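PDB 4LGV: glucose-6-phosphate 1-dehydrogenase from Mycobacterium avium, which probably catalyses the NADP+-dependent oxidation of glucose 6-phosphate to 6-phosphogluconolactone, the first step of the pentose phosphate pathway. Local coordinates for residues A[131-136]-A[160-165]; A[192-197]-A[249-254]; A[205-210]-A[263-268]; A[256-261]-A[282-287]. One frame throughout, in Å; residues are numbered along the deposited sequence. Where two conformers were deposited one is given.

Following the chain from the N terminus, interaction 1 comes first: it brings strand 158-162 beside strand 130-134 and closes the beta-alpha-beta loop that runs through helix 141-150. The other three contacts all use helix 246-264. Interaction 2 opens at 192-197, just after the last strand of the parallel sheet, and closes on 249-254, while interaction 3 starts at 205-210 before that closure and ends at 263-268, so the two cross. Interaction 4, between 256-261 and 282-287, crosses interaction 3 in turn but follows interaction 2 in series. Interactions 1 and 2 touch through Lys-163 and Glu-162, linking the parallel sheet to the 192-197 loop and helix 246-264.

Interaction 1: residues A[131-136]-A[160-165]; sequences LYYLEM and AVEKPF
Tyr-133 and Glu-162 reach across two neighbouring parallel strands at a slant, with the phenol ring and carboxylate planes 71° apart. With CG anti to the backbone N (chi1 175°), the tyrosine runs along the next strand and brings its OH to OE1 of Glu-162, which lies in the plane of the ring. The glutamate folds back at chi2 (-62°) to meet it. The modelled hydrogen bond from OH to OE1 is very short, so its exact length is doubtful; the same OE1 also pairs with His-193, and the OH with Tyr-416. Before reaching OE1, the ring passes Ala-160, whose CB lies 3.9 Å from Tyr-133 CD1.

On the other face of the sheet, Leu-134 and Val-161 lie side by side, pointing the same way, and touch at 4.1 Å between CD1 and CG1. The backbone is stitched by Ala-160 N to Tyr-132 O and Leu-134 N to Ala-160 O, both 2.8 Å, and by a longer bond from Glu-162 N to Leu-134 O. These are adjacent strands of a beta-alpha-beta unit in a parallel sheet, as expected of the Rossmann-type coenzyme domain.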
loop_
_atom_site.group_PDB
_atom_site.type_symbol
_atom_site.label_atom_id
_atom_site.label_comp_id
_atom_site.label_asym_id
_atom_site.label_seq_id
_atom_site.Cartn_x
_atom_site.Cartn_y
_atom_site.Cartn_z
ATOM N N LEU A 131 13.568 14.412 45.511
ATOM C CA LEU A 131 14.250 13.505 44.580
ATOM C C LEU A 131 15.490 12.986 45.258
ATOM O O LEU A 131 16.373 13.764 45.564
ATOM C CB LEU A 131 14.654 14.211 43.278
ATOM C CG LEU A 131 15.508 13.364 42.344
ATOM C CD1 LEU A 131 14.758 12.096 41.917
ATOM C CD2 LEU A 131 15.907 14.092 41.064
ATOM N N TYR A 132 15.605 11.679 45.436
ATOM C CA TYR A 132 16.834 11.054 45.946
ATOM C C TYR A 132 17.639 10.523 44.795
ATOM O O TYR A 132 17.169 9.677 44.061
ATOM C CB TYR A 132 16.517 9.871 46.864
ATOM C CG TYR A 132 15.690 10.247 48.082
ATOM C CD1 TYR A 132 16.288 10.834 49.176
ATOM C CD2 TYR A 132 14.333 10.019 48.121
ATOM C CE1 TYR A 132 15.558 11.215 50.286
ATOM C CE2 TYR A 132 13.581 10.356 49.241
ATOM C CZ TYR A 132 14.199 10.972 50.312
ATOM O OH TYR A 132 13.467 11.320 51.416
ATOM N N TYR A 133 18.837 11.047 44.604
ATOM C CA TYR A 133 19.696 10.662 43.487
ATOM C C TYR A 133 20.869 9.859 44.005
ATOM O O TYR A 133 21.685 10.361 44.782
ATOM C CB TYR A 133 20.173 11.929 42.751
ATOM C CG TYR A 133 21.157 11.667 41.660
ATOM C CD1 TYR A 133 20.972 10.618 40.773
ATOM C CD2 TYR A 133 22.260 12.468 41.484
ATOM C CE1 TYR A 133 21.865 10.364 39.758
ATOM C CE2 TYR A 133 23.157 12.223 40.473
ATOM C CZ TYR A 133 22.943 11.176 39.600
ATOM O OH TYR A 133 23.835 10.895 38.577
ATOM N N LEU A 134 20.934 8.592 43.610
ATOM C CA LEU A 134 21.910 7.679 44.180
ATOM C C LEU A 134 23.074 7.451 43.242
ATOM O O LEU A 134 22.987 6.615 42.366
ATOM C CB LEU A 134 21.256 6.343 44.543
ATOM C CG LEU A 134 19.911 6.417 45.277
ATOM C CD1 LEU A 134 19.499 5.020 45.734
ATOM C CD2 LEU A 134 19.898 7.343 46.461
ATOM N N GLU A 135 24.162 8.183 43.448
ATOM C CA GLU A 135 25.375 7.937 42.679
ATOM C C GLU A 135 26.321 7.161 43.580
ATOM O O GLU A 135 27.357 7.625 43.985
ATOM C CB GLU A 135 26.035 9.198 42.112
ATOM C CG GLU A 135 25.776 10.489 42.867
ATOM C CD GLU A 135 26.401 11.665 42.164
ATOM O OE1 GLU A 135 26.739 11.543 40.953
ATOM O OE2 GLU A 135 26.600 12.686 42.826
ATOM N N MET A 136 25.938 5.942 43.852
ATOM C CA MET A 136 26.688 5.091 44.760
ATOM C C MET A 136 26.800 3.708 44.158
ATOM O O MET A 136 26.107 3.382 43.180
ATOM C CB MET A 136 26.044 5.104 46.144
ATOM C CG MET A 136 26.779 6.095 47.033
ATOM S SD MET A 136 25.980 6.170 48.601
ATOM C CE MET A 136 27.181 6.770 49.784
ATOM N N ALA A 160 16.227 8.237 41.850
ATOM C CA ALA A 160 16.965 8.073 40.608
ATOM C C ALA A 160 18.218 7.268 40.908
ATOM O O ALA A 160 19.044 7.673 41.744
ATOM C CB ALA A 160 17.309 9.414 40.049
ATOM N N VAL A 161 18.374 6.143 40.226
ATOM C CA VAL A 161 19.513 5.265 40.443
ATOM C C VAL A 161 20.487 5.295 39.294
ATOM O O VAL A 161 20.100 5.110 38.118
ATOM C CB VAL A 161 19.095 3.772 40.724
ATOM C CG1 VAL A 161 18.423 3.698 42.051
ATOM C CG2 VAL A 161 18.161 3.233 39.681
ATOM N N GLU A 162 21.764 5.495 39.619
ATOM C CA GLU A 162 22.794 5.478 38.561
ATOM C C GLU A 162 23.043 4.094 38.047
ATOM O O GLU A 162 23.065 3.154 38.794
ATOM C CB GLU A 162 24.140 6.053 39.065
ATOM C CG GLU A 162 24.259 7.543 38.840
ATOM C CD GLU A 162 24.207 7.887 37.378
ATOM O OE1 GLU A 162 23.828 9.023 37.028
ATOM O OE2 GLU A 162 24.531 7.028 36.560
ATOM N N LYS A 163 23.275 3.985 36.760
ATOM C CA LYS A 163 23.759 2.763 36.149
ATOM C C LYS A 163 25.049 2.262 36.829
ATOM O O LYS A 163 25.880 3.073 37.198
ATOM C CB LYS A 163 24.070 3.160 34.708
ATOM C CG LYS A 163 24.749 2.166 33.817
ATOM C CD LYS A 163 24.693 2.768 32.423
ATOM C CE LYS A 163 25.634 2.165 31.380
ATOM N NZ LYS A 163 25.151 2.596 30.027
ATOM N N PRO A 164 25.257 0.944 36.942
ATOM C CA PRO A 164 24.396 -0.124 36.449
ATOM C C PRO A 164 23.283 -0.454 37.426
ATOM O O PRO A 164 23.404 -0.190 38.633
ATOM C CB PRO A 164 25.350 -1.314 36.317
ATOM C CG PRO A 164 26.355 -1.083 37.405
ATOM C CD PRO A 164 26.552 0.416 37.417
ATOM N N PHE A 165 22.205 -0.979 36.879
ATOM C CA PHE A 165 21.092 -1.492 37.656
ATOM C C PHE A 165 20.851 -2.920 37.176
ATOM O O PHE A 165 19.792 -3.225 36.668
ATOM C CB PHE A 165 19.809 -0.617 37.517
ATOM C CG PHE A 165 19.895 0.419 36.443
ATOM C CD1 PHE A 165 19.645 0.093 35.110
ATOM C CD2 PHE A 165 20.248 1.734 36.761
ATOM C CE1 PHE A 165 19.750 1.076 34.116
ATOM C CE2 PHE A 165 20.347 2.697 35.773
ATOM C CZ PHE A 165 20.103 2.374 34.463
#

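Interaction 2: residues A[192-197]-A[249-254]; sequences DHFLGK and RDVVQN
Asp-192 and Asn-254 approach from opposite directions, joining the loop after strand 188-191 to helix 246-264. Following the aspartate outward, CB already packs against the amide nitrogen of Asn-254, with ND2 3.5 Å away. CG stands anti to the backbone N (chi1 -178°), which carries the carboxylate toward the helix. There the two oxygens divide the work. OD1 turns back to its own segment and accepts from Phe-194 N at 3.1 Å, forming an Asx turn, and also takes the salt bridge from Lys-163. OD2 faces the helix: Asn-254 ND2 donates to it at 2.9 Å with an N-H...O angle of 166°, meeting it on the anti side, 25° out of the carboxylate plane. OD2 itself stays close to the plane of the amide. A water also donates to OD2 and donates its other hydrogen to Asp-250 O (2.9 Å), a carbonyl in the wider pi-type turn at 249-254.

Nonpolar groups flank this polar seam. Leu-195 CD1 rests 3.6 Å from Asn-254 ND2, its side chain crossing the amide at about a right angle, while Phe-194 CE2 meets Val-251 CG1 obliquely, also at 3.6 Å. The sequence DHFLGK corresponds to the family's DHYLGK signature, with Phe-194 in place of the tyrosine, consistent with a position at the substrate site. With donors on both oxygens, the carboxylate is fixed in its rotation, and Lys-163, which also bonds Asp-250 O, is drawn into the same network.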
loop_
_atom_site.group_PDB
_atom_site.type_symbol
_atom_site.label_atom_id
_atom_site.label_comp_id
_atom_site.label_asym_id
_atom_site.label_seq_id
_atom_site.Cartn_x
_atom_site.Cartn_y
_atom_site.Cartn_z
ATOM N N ASP A 192 20.637 6.443 32.808
ATOM C CA ASP A 192 21.645 5.944 31.873
ATOM C C ASP A 192 22.027 7.114 31.003
ATOM O O ASP A 192 21.221 7.579 30.206
ATOM C CB ASP A 192 21.079 4.792 31.038
ATOM C CG ASP A 192 22.110 4.176 30.071
ATOM O OD1 ASP A 192 23.082 4.848 29.681
ATOM O OD2 ASP A 192 21.952 2.982 29.725
ATOM N N HIS A 193 23.257 7.604 31.177
ATOM C CA HIS A 193 23.688 8.828 30.507
ATOM C C HIS A 193 23.523 8.763 29.012
ATOM O O HIS A 193 23.188 9.760 28.410
ATOM C CB HIS A 193 25.127 9.153 30.870
ATOM C CG HIS A 193 25.331 9.219 32.335
ATOM N ND1 HIS A 193 26.573 9.145 32.912
ATOM C CD2 HIS A 193 24.432 9.285 33.351
ATOM C CE1 HIS A 193 26.430 9.166 34.221
ATOM N NE2 HIS A 193 25.145 9.258 34.513
ATOM N N PHE A 194 23.715 7.573 28.419
ATOM C CA PHE A 194 23.501 7.432 26.968
ATOM C C PHE A 194 22.094 7.851 26.514
ATOM O O PHE A 194 21.945 8.506 25.498
ATOM C CB PHE A 194 23.791 6.037 26.483
ATOM C CG PHE A 194 25.255 5.698 26.462
ATOM C CD1 PHE A 194 26.135 6.385 25.649
ATOM C CD2 PHE A 194 25.745 4.689 27.226
ATOM C CE1 PHE A 194 27.480 6.072 25.628
ATOM C CE2 PHE A 194 27.087 4.385 27.225
ATOM C CZ PHE A 194 27.969 5.060 26.423
ATOM N N LEU A 195 21.080 7.507 27.283
ATOM C CA LEU A 195 19.690 7.870 26.958
ATOM C C LEU A 195 19.431 9.349 26.897
ATOM O O LEU A 195 18.607 9.793 26.135
ATOM C CB LEU A 195 18.683 7.236 27.934
ATOM C CG LEU A 195 18.156 5.931 27.369
ATOM C CD1 LEU A 195 19.279 4.910 27.288
ATOM C CD2 LEU A 195 17.030 5.426 28.252
ATOM N N GLY A 196 20.206 10.116 27.666
ATOM C CA GLY A 196 20.171 11.571 27.620
ATOM C C GLY A 196 20.526 12.146 26.292
ATOM O O GLY A 196 20.255 13.315 26.059
ATOM N N LYS A 197 21.134 11.348 25.406
ATOM C CA LYS A 197 21.458 11.779 24.048
ATOM C C LYS A 197 20.337 11.544 23.071
ATOM O O LYS A 197 20.447 11.908 21.905
ATOM C CB LYS A 197 22.669 10.994 23.516
ATOM C CG LYS A 197 23.961 11.250 24.254
ATOM C CD LYS A 197 25.108 10.340 23.768
ATOM C CE LYS A 197 26.469 10.843 24.245
ATOM N NZ LYS A 197 26.799 12.126 23.532
ATOM N N ARG A 249 26.653 -4.926 27.559
ATOM C CA ARG A 249 25.942 -4.387 28.731
ATOM C C ARG A 249 25.978 -2.875 28.770
ATOM O O ARG A 249 25.072 -2.231 29.297
ATOM C CB ARG A 249 26.540 -4.909 30.031
ATOM C CG ARG A 249 26.321 -6.404 30.279
ATOM C CD ARG A 249 26.875 -6.767 31.639
ATOM N NE ARG A 249 26.770 -8.194 31.913
ATOM C CZ ARG A 249 27.681 -9.098 31.578
ATOM N NH1 ARG A 249 28.807 -8.741 30.960
ATOM N NH2 ARG A 249 27.471 -10.373 31.867
ATOM N N ASP A 250 27.052 -2.313 28.230
ATOM C CA ASP A 250 27.301 -0.884 28.339
ATOM C C ASP A 250 26.373 -0.080 27.436
ATOM O O ASP A 250 25.812 0.888 27.873
ATOM C CB ASP A 250 28.763 -0.579 27.999
ATOM C CG ASP A 250 29.134 0.848 28.268
ATOM O OD1 ASP A 250 28.705 1.383 29.312
ATOM O OD2 ASP A 250 29.881 1.440 27.448
ATOM N N VAL A 251 26.248 -0.478 26.172
ATOM C CA VAL A 251 25.493 0.310 25.153
ATOM C C VAL A 251 24.341 -0.397 24.444
ATOM O O VAL A 251 23.394 0.260 23.972
ATOM C CB VAL A 251 26.432 0.911 24.069
ATOM C CG1 VAL A 251 27.465 1.827 24.679
ATOM C CG2 VAL A 251 27.181 -0.184 23.322
ATOM N N VAL A 252 24.383 -1.714 24.373
ATOM C CA VAL A 252 23.385 -2.441 23.598
ATOM C C VAL A 252 22.071 -2.674 24.350
ATOM O O VAL A 252 20.993 -2.311 23.850
ATOM C CB VAL A 252 23.937 -3.775 23.062
ATOM C CG1 VAL A 252 22.863 -4.544 22.300
ATOM C CG2 VAL A 252 25.095 -3.518 22.123
ATOM N N GLN A 253 22.182 -3.274 25.528
ATOM C CA GLN A 253 21.040 -3.717 26.319
ATOM C C GLN A 253 19.988 -2.638 26.512
ATOM O O GLN A 253 18.797 -2.897 26.398
ATOM C CB GLN A 253 21.527 -4.246 27.677
ATOM C CG GLN A 253 20.432 -4.639 28.672
ATOM C CD GLN A 253 19.989 -3.479 29.536
ATOM O OE1 GLN A 253 20.807 -2.745 30.054
ATOM N NE2 GLN A 253 18.676 -3.288 29.675
ATOM N N ASN A 254 20.420 -1.443 26.818
ATOM C CA ASN A 254 19.513 -0.326 27.111
ATOM C C ASN A 254 19.537 0.693 25.962
ATOM O O ASN A 254 18.567 0.826 25.239
ATOM C CB ASN A 254 19.876 0.320 28.459
ATOM C CG ASN A 254 18.771 1.170 29.022
ATOM O OD1 ASN A 254 17.612 0.887 28.811
ATOM N ND2 ASN A 254 19.124 2.228 29.732
HETATM O O HOH W 1 23.094 1.834 27.830
#

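Interaction 3: residues A[205-210]-A[263-268]; sequences YLRFAN and VAMEPP
Helix 200-209 packs against the C-terminal end of helix 246-264, at a place where other subunits of the tetramer complete the contact. On the tight side, Arg-207 binds Met-265 O, just past the end of helix 246-264: NH1 and NH2 grip it end-on, each at 2.8 Å and close to the guanidinium plane. NH1 meets this carbonyl on a lone pair; NH1 also bonds Leu-262 O. The bend at chi3 (60°) helps turn the flat group into a narrow slot. Val-263 O sits over one face, 3.0 Å above the plane and toward the rim, too poorly angled for a hydrogen bond, and Phe-208 CE1 covers the opposite face, 3.4 Å above it. The phenylalanine is packed closely too, with Met-265 CE at its edge and Pro-268 CD 3.8 Å from its CE2. Trp-328 of the third subunit meets its ring, and Arg-366 of the second packs on Phe-208 and Pro-267.

The loose side is confined to Glu-266, which is partly exposed, points away from helix 200-209 and forms a salt bridge with Arg-329. Its neighbour Pro-267 turns inward to a CH-pi contact, CB lying 4.1 Å from the Phe-208 ring centroid and only 10° off the ring normal.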
loop_
_atom_site.group_PDB
_atom_site.type_symbol
_atom_site.label_atom_id
_atom_site.label_comp_id
_atom_site.label_asym_id
_atom_site.label_seq_id
_atom_site.Cartn_x
_atom_site.Cartn_y
_atom_site.Cartn_z
ATOM N N TYR A 205 8.578 13.110 15.975
ATOM C CA TYR A 205 7.963 14.107 15.100
ATOM C C TYR A 205 8.366 13.800 13.689
ATOM O O TYR A 205 7.567 13.883 12.765
ATOM C CB TYR A 205 8.366 15.526 15.532
ATOM C CG TYR A 205 7.743 16.594 14.712
ATOM C CD1 TYR A 205 6.474 17.085 14.993
ATOM C CD2 TYR A 205 8.424 17.146 13.615
ATOM C CE1 TYR A 205 5.913 18.115 14.202
ATOM C CE2 TYR A 205 7.887 18.171 12.845
ATOM C CZ TYR A 205 6.630 18.644 13.119
ATOM O OH TYR A 205 6.109 19.663 12.308
ATOM N N LEU A 206 9.650 13.455 13.513
ATOM C CA LEU A 206 10.181 13.186 12.177
ATOM C C LEU A 206 9.367 12.102 11.508
ATOM O O LEU A 206 8.954 12.215 10.364
ATOM C CB LEU A 206 11.630 12.801 12.293
ATOM C CG LEU A 206 12.390 12.410 11.034
ATOM C CD1 LEU A 206 13.857 12.659 11.201
ATOM C CD2 LEU A 206 12.242 10.945 10.766
ATOM N N ARG A 207 9.080 11.060 12.266
ATOM C CA ARG A 207 8.387 9.866 11.757
ATOM C C ARG A 207 6.898 10.012 11.605
ATOM O O ARG A 207 6.285 9.422 10.707
ATOM C CB ARG A 207 8.558 8.691 12.754
ATOM C CG ARG A 207 9.868 7.978 12.686
ATOM C CD ARG A 207 9.831 6.699 13.556
ATOM N NE ARG A 207 8.804 5.787 13.099
ATOM C CZ ARG A 207 8.219 4.857 13.830
ATOM N NH1 ARG A 207 8.582 4.635 15.080
ATOM N NH2 ARG A 207 7.250 4.115 13.298
ATOM N N PHE A 208 6.290 10.757 12.491
ATOM C CA PHE A 208 4.840 10.701 12.633
ATOM C C PHE A 208 4.175 11.894 12.074
ATOM O O PHE A 208 2.940 11.886 11.926
ATOM C CB PHE A 208 4.432 10.529 14.128
ATOM C CG PHE A 208 4.976 9.287 14.799
ATOM C CD1 PHE A 208 5.196 8.150 14.107
ATOM C CD2 PHE A 208 5.183 9.249 16.172
ATOM C CE1 PHE A 208 5.674 6.970 14.723
ATOM C CE2 PHE A 208 5.697 8.108 16.810
ATOM C CZ PHE A 208 5.943 6.963 16.088
ATOM N N ALA A 209 4.932 12.953 11.778
ATOM C CA ALA A 209 4.332 14.187 11.262
ATOM C C ALA A 209 4.648 14.397 9.797
ATOM O O ALA A 209 4.115 15.327 9.195
ATOM C CB ALA A 209 4.828 15.404 12.052
ATOM N N ASN A 210 5.537 13.560 9.228
ATOM C CA ASN A 210 5.925 13.683 7.795
ATOM C C ASN A 210 5.435 12.475 6.991
ATOM O O ASN A 210 5.935 11.363 7.129
ATOM C CB ASN A 210 7.416 13.797 7.675
ATOM C CG ASN A 210 7.947 15.090 8.216
ATOM O OD1 ASN A 210 7.705 16.157 7.684
ATOM N ND2 ASN A 210 8.692 15.000 9.306
ATOM N N VAL A 263 12.695 3.880 16.694
ATOM C CA VAL A 263 12.683 3.864 15.245
ATOM C C VAL A 263 11.580 2.945 14.752
ATOM O O VAL A 263 10.979 3.213 13.731
ATOM C CB VAL A 263 14.056 3.377 14.695
ATOM C CG1 VAL A 263 13.974 3.053 13.223
ATOM C CG2 VAL A 263 15.094 4.470 14.885
ATOM N N ALA A 264 11.326 1.872 15.490
ATOM C CA ALA A 264 10.457 0.781 15.018
ATOM C C ALA A 264 9.037 0.745 15.575
ATOM O O ALA A 264 8.154 0.103 14.995
ATOM C CB ALA A 264 11.115 -0.504 15.303
ATOM N N MET A 265 8.788 1.439 16.674
ATOM C CA MET A 265 7.488 1.341 17.360
ATOM C C MET A 265 6.339 1.899 16.555
ATOM O O MET A 265 6.518 2.800 15.708
ATOM C CB MET A 265 7.514 2.074 18.691
ATOM C CG MET A 265 7.755 3.558 18.582
ATOM S SD MET A 265 7.958 4.391 20.156
ATOM C CE MET A 265 8.016 6.075 19.550
ATOM N N GLU A 266 5.156 1.368 16.877
ATOM C CA GLU A 266 3.901 1.953 16.467
ATOM C C GLU A 266 3.727 3.301 17.192
ATOM O O GLU A 266 4.262 3.509 18.278
ATOM C CB GLU A 266 2.723 1.026 16.799
ATOM C CG GLU A 266 2.841 -0.334 16.161
ATOM C CD GLU A 266 2.894 -0.296 14.645
ATOM O OE1 GLU A 266 2.104 0.471 14.033
ATOM O OE2 GLU A 266 3.682 -1.061 14.041
ATOM N N PRO A 267 2.938 4.202 16.602
ATOM C CA PRO A 267 2.734 5.473 17.241
ATOM C C PRO A 267 1.968 5.363 18.552
ATOM O O PRO A 267 0.950 4.741 18.591
ATOM C CB PRO A 267 1.880 6.261 16.209
ATOM C CG PRO A 267 1.293 5.229 15.330
ATOM C CD PRO A 267 2.254 4.101 15.292
ATOM N N PRO A 268 2.434 6.003 19.615
ATOM C CA PRO A 268 1.653 6.100 20.849
ATOM C C PRO A 268 0.298 6.699 20.670
ATOM O O PRO A 268 0.127 7.587 19.841
ATOM C CB PRO A 268 2.501 7.069 21.745
ATOM C CG PRO A 268 3.897 6.986 21.175
ATOM C CD PRO A 268 3.716 6.730 19.694
#

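Interaction 4: residues A[256-261]-A[282-287]; sequences LLQVLA and EVFRAM
Phe-284 pushes its ring into a hollow on helix 246-264 walled by Leu-257, Gln-258 and Ala-261, where two consecutive helices of the chain, 246-264 and 273-284, meet, the second packing back on the first. The ring enters edge first. Its CE1 comes 3.2 Å from Leu-257 O, near the ring plane, and 3.9 Å from Leu-257 CB. That carbonyl already accepts the ordinary helical bond from Ala-261 N, so the aromatic C-H meets an oxygen with a partner of its own. One turn along, the small Ala-261 forms the floor, with its CB 3.7 Å from Phe-284 CZ. Gln-258 closes the far rim: bent at chi2 (-91°), it brings NE2 to 4.0 Å from Phe-284 CE2 at about a right angle to the phenylalanine, while OE1 is held by Lys-280.

The same alanine lets the backbones draw together, its CA only 6.0 Å from that of Val-283. The valine fills the shallow step beside it and lays CG2 against Ala-261 O.

Met-287 provides the second bump, just past the helix at the end of a type I turn that begins at Phe-284. A bend at chi3 (69°) directs its methyl into the notch between two leucines: CE meets Leu-260 CD2 tip to tip at 3.7 Å and also touches CD2 of Leu-257, whose side chain the methionine passes at a slant. The two bumps also touch one another, Met-287 SD lying in the plane of the Phe-284 ring at its edge, 3.9 Å from CD1.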
loop_
_atom_site.group_PDB
_atom_site.type_symbol
_atom_site.label_atom_id
_atom_site.label_comp_id
_atom_site.label_asym_id
_atom_site.label_seq_id
_atom_site.Cartn_x
_atom_site.Cartn_y
_atom_site.Cartn_z
ATOM N N LEU A 256 20.999 1.219 22.774
ATOM C CA LEU A 256 20.789 0.984 21.366
ATOM C C LEU A 256 19.474 0.281 21.101
ATOM O O LEU A 256 18.815 0.576 20.116
ATOM C CB LEU A 256 21.960 0.229 20.743
ATOM C CG LEU A 256 23.260 0.982 20.644
ATOM C CD1 LEU A 256 24.357 0.177 19.944
ATOM C CD2 LEU A 256 23.082 2.292 19.906
ATOM N N LEU A 257 19.093 -0.662 21.961
ATOM C CA LEU A 257 17.768 -1.283 21.815
ATOM C C LEU A 257 16.647 -0.277 22.038
ATOM O O LEU A 257 15.614 -0.333 21.381
ATOM C CB LEU A 257 17.629 -2.471 22.754
ATOM C CG LEU A 257 18.412 -3.719 22.304
ATOM C CD1 LEU A 257 18.293 -4.836 23.333
ATOM C CD2 LEU A 257 17.883 -4.207 20.973
ATOM N N GLN A 258 16.858 0.687 22.902
ATOM C CA GLN A 258 15.852 1.755 23.078
ATOM C C GLN A 258 15.760 2.626 21.813
ATOM O O GLN A 258 14.695 3.057 21.449
ATOM C CB GLN A 258 16.186 2.621 24.303
ATOM C CG GLN A 258 15.890 1.923 25.633
ATOM C CD GLN A 258 14.497 2.203 26.142
ATOM O OE1 GLN A 258 13.972 3.321 25.994
ATOM N NE2 GLN A 258 13.882 1.201 26.764
ATOM N N VAL A 259 16.907 2.888 21.191
ATOM C CA VAL A 259 16.962 3.648 19.938
ATOM C C VAL A 259 16.209 2.885 18.820
ATOM O O VAL A 259 15.382 3.462 18.130
ATOM C CB VAL A 259 18.391 3.915 19.474
ATOM C CG1 VAL A 259 18.442 4.324 18.016
ATOM C CG2 VAL A 259 18.992 5.043 20.284
ATOM N N LEU A 260 16.473 1.587 18.727
ATOM C CA LEU A 260 15.759 0.755 17.784
ATOM C C LEU A 260 14.261 0.848 18.016
ATOM O O LEU A 260 13.483 1.017 17.081
ATOM C CB LEU A 260 16.257 -0.681 17.898
ATOM C CG LEU A 260 15.467 -1.675 17.080
ATOM C CD1 LEU A 260 15.538 -1.282 15.603
ATOM C CD2 LEU A 260 16.019 -3.062 17.252
ATOM N N ALA A 261 13.847 0.754 19.269
ATOM C CA ALA A 261 12.423 0.789 19.577
ATOM C C ALA A 261 11.769 2.082 19.158
ATOM O O ALA A 261 10.649 2.090 18.644
ATOM C CB ALA A 261 12.179 0.535 21.050
ATOM N N GLU A 282 6.126 -3.083 23.382
ATOM C CA GLU A 282 5.566 -3.916 22.313
ATOM C C GLU A 282 6.610 -4.352 21.290
ATOM O O GLU A 282 6.475 -5.415 20.731
ATOM C CB GLU A 282 4.504 -3.166 21.498
ATOM C CG GLU A 282 3.220 -3.013 22.195
ATOM C CD GLU A 282 2.176 -2.344 21.288
ATOM O OE1 GLU A 282 2.489 -1.825 20.102
ATOM O OE2 GLU A 282 1.038 -2.337 21.816
ATOM N N VAL A 283 7.543 -3.459 20.966
ATOM C CA VAL A 283 8.583 -3.782 20.015
ATOM C C VAL A 283 9.387 -4.945 20.559
ATOM O O VAL A 283 9.608 -5.923 19.881
ATOM C CB VAL A 283 9.531 -2.603 19.760
ATOM C CG1 VAL A 283 10.725 -3.038 18.910
ATOM C CG2 VAL A 283 8.808 -1.473 19.054
ATOM N N PHE A 284 9.856 -4.799 21.789
ATOM C CA PHE A 284 10.777 -5.779 22.371
ATOM C C PHE A 284 10.081 -7.139 22.486
ATOM O O PHE A 284 10.725 -8.194 22.326
ATOM C CB PHE A 284 11.285 -5.297 23.744
ATOM C CG PHE A 284 12.076 -4.030 23.704
ATOM C CD1 PHE A 284 13.045 -3.823 22.708
ATOM C CD2 PHE A 284 11.866 -3.047 24.649
ATOM C CE1 PHE A 284 13.780 -2.661 22.682
ATOM C CE2 PHE A 284 12.595 -1.868 24.605
ATOM C CZ PHE A 284 13.574 -1.676 23.627
ATOM N N ARG A 285 8.780 -7.123 22.749
ATOM C CA ARG A 285 8.030 -8.399 22.901
ATOM C C ARG A 285 7.930 -9.185 21.612
ATOM O O ARG A 285 7.628 -10.354 21.649
ATOM C CB ARG A 285 6.652 -8.153 23.494
ATOM C CG ARG A 285 6.841 -7.769 24.956
ATOM C CD ARG A 285 5.574 -7.488 25.701
ATOM N NE ARG A 285 4.772 -8.700 25.752
ATOM C CZ ARG A 285 3.471 -8.732 25.993
ATOM N NH1 ARG A 285 2.787 -7.616 26.160
ATOM N NH2 ARG A 285 2.853 -9.904 26.034
ATOM N N ALA A 286 8.194 -8.555 20.484
ATOM C CA ALA A 286 8.137 -9.215 19.202
ATOM C C ALA A 286 9.534 -9.537 18.713
ATOM O O ALA A 286 9.702 -9.980 17.558
ATOM C CB ALA A 286 7.429 -8.325 18.155
ATOM N N MET A 287 10.532 -9.308 19.549
ATOM C CA MET A 287 11.910 -9.639 19.185
ATOM C C MET A 287 12.335 -10.963 19.832
ATOM O O MET A 287 12.246 -11.130 21.024
ATOM C CB MET A 287 12.889 -8.541 19.658
ATOM C CG MET A 287 12.681 -7.176 18.990
ATOM S SD MET A 287 13.805 -5.855 19.478
ATOM C CE MET A 287 15.363 -6.429 18.766
#